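Local coordinates for protein KLLA0F20702p (Kluyveromyces lactis, PDB 5Y5A) that is the yeast telomerase subunit Est1, which probably recruits telomerase to telomeres by binding Cdc13, at residues 232-246 / 257-271. Sequence-based numbering, arbitrary orientation.
Sequences PSVGETFLQRGICYT and QFVRSSLSRLPSDAG
Ser-233 O takes two donors from opposite faces of its carbonyl plane, Leu-266 N at 2.9 Å and Ser-264 OG at 2.8 Å, closing the open end of a helical hairpin where Val-234 and Leu-266 form a single backbone bridge. Gly-235 N returns a nearly straight bond (169°) to Leu-266 O, whose second donor is a water that also accepts from Glu-236 N. Beside it, Ser-268 OG gives to the syn side of Glu-236 OE1 and accepts from Ala-270 N. Deeper between the antiparallel helices, Arg-241 NE bonds Gln-257 OE1 at 2.9 Å from above the amide's carbonyl plane, the guanidinium standing perpendicular to the amide. Gln-257 gets there by bending at chi2 (-73°), its knob set among Phe-238, Arg-241, Gly-242 and Tyr-245. Replacing it with leucine would probably leave Arg-241 NE without this acceptor in a buried setting. Phe-238 CE2 lies 3.7 Å above the centre of the Arg-260 guanidinium, whose NH1 bonds Met-487 O and NH2 a water held by Pro-232 O. The pair belongs to the Est1 DNA/RNA-binding region, of the TPR clan. Helix 218-230 supplies Asp-225 and Ser-228 to Arg-241; Ser-233 OG and Arg-265 NH1 bond the bound peptide's backbone, Arg-265 NE Glu-490; helices 179-206 and 271-279 pack alongside.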
loop_
_atom_site.group_PDB
_atom_site.type_symbol
_atom_site.label_atom_id
_atom_site.label_comp_id
_atom_site.label_asym_id
_atom_site.label_seq_id
_atom_site.Cartn_x
_atom_site.Cartn_y
_atom_site.Cartn_z
ATOM N N PRO A 232 1.905 4.360 8.917
ATOM C CA PRO A 232 1.492 4.031 7.546
ATOM C C PRO A 232 1.841 5.106 6.520
ATOM O O PRO A 232 1.801 4.822 5.324
ATOM C CB PRO A 232 -0.026 3.859 7.679
ATOM C CG PRO A 232 -0.392 4.665 8.900
ATOM C CD PRO A 232 0.757 4.502 9.835
ATOM N N SER A 233 2.193 6.307 6.965
ATOM C CA SER A 233 2.563 7.372 6.028
ATOM C C SER A 233 3.858 7.087 5.259
ATOM O O SER A 233 4.094 7.666 4.195
ATOM C CB SER A 233 2.713 8.704 6.762
ATOM O OG SER A 233 3.919 8.720 7.505
ATOM N N VAL A 234 4.700 6.207 5.795
ATOM C CA VAL A 234 6.024 5.999 5.222
ATOM C C VAL A 234 5.957 5.063 4.023
ATOM O O VAL A 234 5.695 3.862 4.159
ATOM C CB VAL A 234 7.010 5.460 6.282
ATOM C CG1 VAL A 234 8.294 4.956 5.640
ATOM C CG2 VAL A 234 7.319 6.550 7.293
ATOM N N GLY A 235 6.183 5.636 2.843
ATOM C CA GLY A 235 6.106 4.898 1.599
ATOM C C GLY A 235 7.107 3.765 1.492
ATOM O O GLY A 235 6.806 2.729 0.891
ATOM N N GLU A 236 8.289 3.952 2.084
ATOM C CA GLU A 236 9.388 3.011 1.906
ATOM C C GLU A 236 9.019 1.595 2.342
ATOM O O GLU A 236 9.504 0.618 1.775
ATOM C CB GLU A 236 10.626 3.487 2.667
ATOM C CG GLU A 236 11.916 2.795 2.242
ATOM C CD GLU A 236 12.357 3.169 0.832
ATOM O OE1 GLU A 236 11.971 4.255 0.342
ATOM O OE2 GLU A 236 13.104 2.375 0.217
ATOM N N THR A 237 8.148 1.486 3.337
ATOM C CA THR A 237 7.706 0.182 3.808
ATOM C C THR A 237 6.951 -0.585 2.727
ATOM O O THR A 237 7.139 -1.780 2.559
ATOM C CB THR A 237 6.796 0.306 5.026
ATOM O OG1 THR A 237 7.354 1.254 5.943
ATOM C CG2 THR A 237 6.657 -1.042 5.697
ATOM N N PHE A 238 6.082 0.116 2.012
ATOM C CA PHE A 238 5.338 -0.477 0.903
ATOM C C PHE A 238 6.289 -0.841 -0.230
ATOM O O PHE A 238 6.134 -1.877 -0.871
ATOM C CB PHE A 238 4.250 0.490 0.401
ATOM C CG PHE A 238 3.182 0.778 1.419
ATOM C CD1 PHE A 238 3.357 1.784 2.361
ATOM C CD2 PHE A 238 2.001 0.049 1.433
ATOM C CE1 PHE A 238 2.372 2.053 3.304
ATOM C CE2 PHE A 238 1.012 0.316 2.366
ATOM C CZ PHE A 238 1.199 1.317 3.304
ATOM N N LEU A 239 7.280 0.015 -0.468
ATOM C CA LEU A 239 8.257 -0.246 -1.519
ATOM C C LEU A 239 8.972 -1.574 -1.280
ATOM O O LEU A 239 9.104 -2.400 -2.188
ATOM C CB LEU A 239 9.289 0.883 -1.609
ATOM C CG LEU A 239 10.266 0.662 -2.768
ATOM C CD1 LEU A 239 9.671 1.165 -4.083
ATOM C CD2 LEU A 239 11.623 1.288 -2.512
ATOM N N GLN A 240 9.419 -1.783 -0.052
ATOM C CA GLN A 240 10.190 -2.977 0.263
ATOM C C GLN A 240 9.308 -4.218 0.199
ATOM O O GLN A 240 9.756 -5.289 -0.210
ATOM C CB GLN A 240 10.847 -2.841 1.632
ATOM C CG GLN A 240 11.918 -1.761 1.685
ATOM C CD GLN A 240 13.074 -2.024 0.723
ATOM O OE1 GLN A 240 13.474 -3.171 0.499
ATOM N NE2 GLN A 240 13.617 -0.953 0.152
ATOM N N ARG A 241 8.042 -4.062 0.571
ATOM C CA ARG A 241 7.079 -5.147 0.431
ATOM C C ARG A 241 6.923 -5.545 -1.033
ATOM O O ARG A 241 6.884 -6.727 -1.375
ATOM C CB ARG A 241 5.724 -4.743 0.999
ATOM C CG ARG A 241 5.403 -5.393 2.315
ATOM C CD ARG A 241 3.918 -5.554 2.468
ATOM N NE ARG A 241 3.277 -4.252 2.484
ATOM C CZ ARG A 241 3.189 -3.491 3.566
ATOM N NH1 ARG A 241 2.588 -2.311 3.498
ATOM N NH2 ARG A 241 3.700 -3.913 4.719
ATOM N N GLY A 242 6.822 -4.537 -1.890
ATOM C CA GLY A 242 6.696 -4.765 -3.317
ATOM C C GLY A 242 7.912 -5.467 -3.872
ATOM O O GLY A 242 7.809 -6.272 -4.797
ATOM N N ILE A 243 9.078 -5.162 -3.310
ATOM C CA ILE A 243 10.300 -5.798 -3.766
ATOM C C ILE A 243 10.241 -7.285 -3.437
ATOM O O ILE A 243 10.618 -8.115 -4.264
ATOM C CB ILE A 243 11.557 -5.144 -3.162
ATOM C CG1 ILE A 243 11.706 -3.721 -3.707
ATOM C CG2 ILE A 243 12.802 -5.935 -3.532
ATOM C CD1 ILE A 243 12.849 -2.943 -3.106
ATOM N N CYS A 244 9.735 -7.628 -2.255
ATOM C CA CYS A 244 9.512 -9.036 -1.934
ATOM C C CYS A 244 8.614 -9.693 -2.987
ATOM O O CYS A 244 8.906 -10.783 -3.443
ATOM C CB CYS A 244 8.886 -9.198 -0.543
ATOM S SG CYS A 244 9.901 -8.660 0.853
ATOM N N TYR A 245 7.535 -9.022 -3.390
ATOM C CA TYR A 245 6.595 -9.640 -4.322
ATOM C C TYR A 245 7.175 -9.800 -5.729
ATOM O O TYR A 245 6.739 -10.674 -6.483
ATOM C CB TYR A 245 5.279 -8.846 -4.374
ATOM C CG TYR A 245 4.469 -8.958 -3.097
ATOM C CD1 TYR A 245 4.074 -10.201 -2.604
ATOM C CD2 TYR A 245 4.108 -7.828 -2.382
ATOM C CE1 TYR A 245 3.340 -10.305 -1.428
ATOM C CE2 TYR A 245 3.377 -7.916 -1.213
ATOM C CZ TYR A 245 2.995 -9.152 -0.736
ATOM O OH TYR A 245 2.263 -9.219 0.430
ATOM N N THR A 246 8.168 -8.989 -6.085
ATOM C CA THR A 246 8.844 -9.192 -7.365
ATOM C C THR A 246 9.575 -10.542 -7.398
ATOM O O THR A 246 9.706 -11.151 -8.459
ATOM C CB THR A 246 9.863 -8.075 -7.690
ATOM O OG1 THR A 246 10.865 -8.003 -6.667
ATOM C CG2 THR A 246 9.168 -6.734 -7.813
ATOM N N GLN A 257 1.861 -2.304 -4.383
ATOM C CA GLN A 257 2.731 -1.825 -3.315
ATOM C C GLN A 257 3.578 -0.643 -3.784
ATOM O O GLN A 257 3.812 0.305 -3.028
ATOM C CB GLN A 257 3.621 -2.961 -2.813
ATOM C CG GLN A 257 2.847 -4.069 -2.100
ATOM C CD GLN A 257 2.358 -3.655 -0.717
ATOM O OE1 GLN A 257 3.011 -2.878 -0.014
ATOM N NE2 GLN A 257 1.208 -4.175 -0.323
ATOM N N PHE A 258 4.035 -0.695 -5.032
ATOM C CA PHE A 258 4.780 0.431 -5.598
ATOM C C PHE A 258 3.914 1.690 -5.664
ATOM O O PHE A 258 4.397 2.796 -5.427
ATOM C CB PHE A 258 5.322 0.093 -6.995
ATOM C CG PHE A 258 6.380 -0.988 -6.996
ATOM C CD1 PHE A 258 7.109 -1.272 -5.846
ATOM C CD2 PHE A 258 6.641 -1.725 -8.146
ATOM C CE1 PHE A 258 8.089 -2.269 -5.843
ATOM C CE2 PHE A 258 7.615 -2.722 -8.151
ATOM C CZ PHE A 258 8.337 -2.995 -6.996
ATOM N N VAL A 259 2.637 1.519 -5.994
ATOM C CA VAL A 259 1.720 2.651 -6.074
ATOM C C VAL A 259 1.473 3.218 -4.683
ATOM O O VAL A 259 1.493 4.425 -4.493
ATOM C CB VAL A 259 0.382 2.249 -6.723
ATOM C CG1 VAL A 259 -0.667 3.328 -6.496
ATOM C CG2 VAL A 259 0.582 2.004 -8.216
ATOM N N ARG A 260 1.262 2.339 -3.703
ATOM C CA ARG A 260 1.088 2.782 -2.319
ATOM C C ARG A 260 2.320 3.553 -1.815
ATOM O O ARG A 260 2.206 4.444 -0.974
ATOM C CB ARG A 260 0.814 1.591 -1.395
ATOM C CG ARG A 260 -0.517 0.856 -1.638
ATOM C CD ARG A 260 -1.732 1.748 -1.365
ATOM N NE ARG A 260 -1.674 2.395 -0.058
ATOM C CZ ARG A 260 -2.176 1.880 1.062
ATOM N NH1 ARG A 260 -2.776 0.695 1.043
ATOM N NH2 ARG A 260 -2.081 2.553 2.207
ATOM N N SER A 261 3.493 3.200 -2.332
ATOM C CA SER A 261 4.738 3.764 -1.836
ATOM C C SER A 261 4.963 5.142 -2.436
ATOM O O SER A 261 5.701 5.950 -1.888
ATOM C CB SER A 261 5.922 2.850 -2.164
ATOM O OG SER A 261 6.384 3.093 -3.481
ATOM N N SER A 262 4.318 5.391 -3.571
ATOM C CA SER A 262 4.469 6.649 -4.284
ATOM C C SER A 262 3.450 7.672 -3.838
ATOM O O SER A 262 3.634 8.853 -4.068
ATOM C CB SER A 262 4.320 6.443 -5.793
ATOM O OG SER A 262 5.189 5.439 -6.264
ATOM N N LEU A 263 2.365 7.207 -3.224
ATOM C CA LEU A 263 1.213 8.061 -2.931
ATOM C C LEU A 263 0.883 8.170 -1.436
ATOM O O LEU A 263 -0.142 8.744 -1.065
ATOM C CB LEU A 263 -0.017 7.542 -3.676
ATOM C CG LEU A 263 0.075 7.458 -5.199
ATOM C CD1 LEU A 263 -1.197 6.844 -5.733
ATOM C CD2 LEU A 263 0.271 8.844 -5.767
ATOM N N SER A 264 1.726 7.610 -0.577
ATOM C CA SER A 264 1.506 7.752 0.854
ATOM C C SER A 264 1.907 9.167 1.251
ATOM O O SER A 264 2.591 9.849 0.491
ATOM C CB SER A 264 2.290 6.698 1.646
ATOM O OG SER A 264 3.689 6.917 1.576
ATOM N N ARG A 265 1.493 9.608 2.435
ATOM C CA ARG A 265 1.726 10.989 2.841
ATOM C C ARG A 265 3.221 11.341 2.870
ATOM O O ARG A 265 3.600 12.486 2.596
ATOM C CB ARG A 265 1.080 11.269 4.208
ATOM C CG ARG A 265 1.119 12.762 4.602
ATOM C CD ARG A 265 0.066 13.109 5.658
ATOM N NE ARG A 265 0.217 12.292 6.857
ATOM C CZ ARG A 265 0.955 12.638 7.901
ATOM N NH1 ARG A 265 1.593 13.804 7.904
ATOM N NH2 ARG A 265 1.044 11.826 8.949
ATOM N N LEU A 266 4.064 10.358 3.183
ATOM C CA LEU A 266 5.521 10.508 3.054
ATOM C C LEU A 266 6.086 9.458 2.091
ATOM O O LEU A 266 6.604 8.422 2.517
ATOM C CB LEU A 266 6.204 10.388 4.416
ATOM C CG LEU A 266 6.119 11.623 5.313
ATOM C CD1 LEU A 266 6.699 11.312 6.670
ATOM C CD2 LEU A 266 6.870 12.775 4.675
ATOM N N PRO A 267 6.011 9.738 0.781
ATOM C CA PRO A 267 6.253 8.704 -0.236
ATOM C C PRO A 267 7.726 8.334 -0.423
ATOM O O PRO A 267 8.622 9.099 -0.051
ATOM C CB PRO A 267 5.685 9.340 -1.509
ATOM C CG PRO A 267 5.888 10.826 -1.299
ATOM C CD PRO A 267 5.800 11.074 0.191
ATOM N N SER A 268 7.977 7.160 -0.996
ATOM C CA SER A 268 9.341 6.792 -1.349
ATOM C C SER A 268 9.714 7.387 -2.697
ATOM O O SER A 268 8.929 7.325 -3.638
ATOM C CB SER A 268 9.519 5.276 -1.395
ATOM O OG SER A 268 10.757 4.950 -2.006
ATOM N N ASP A 269 10.915 7.951 -2.784
ATOM C CA ASP A 269 11.456 8.424 -4.056
ATOM C C ASP A 269 11.658 7.302 -5.072
ATOM O O ASP A 269 11.631 7.544 -6.267
ATOM C CB ASP A 269 12.787 9.138 -3.837
ATOM C CG ASP A 269 12.610 10.566 -3.379
ATOM O OD1 ASP A 269 11.511 11.123 -3.588
ATOM O OD2 ASP A 269 13.576 11.131 -2.820
ATOM N N ALA A 270 11.874 6.080 -4.598
ATOM C CA ALA A 270 12.052 4.944 -5.498
ATOM C C ALA A 270 10.707 4.400 -5.986
ATOM O O ALA A 270 10.667 3.486 -6.814
ATOM C CB ALA A 270 12.862 3.835 -4.816
ATOM N N GLY A 271 9.614 4.974 -5.489
ATOM C CA GLY A 271 8.273 4.493 -5.814
ATOM C C GLY A 271 7.960 4.507 -7.302
ATOM O O GLY A 271 7.634 3.479 -7.907
HETATM O O HOH W 1 -0.316 4.627 3.139
HETATM O O HOH W 2 9.154 6.943 2.433
#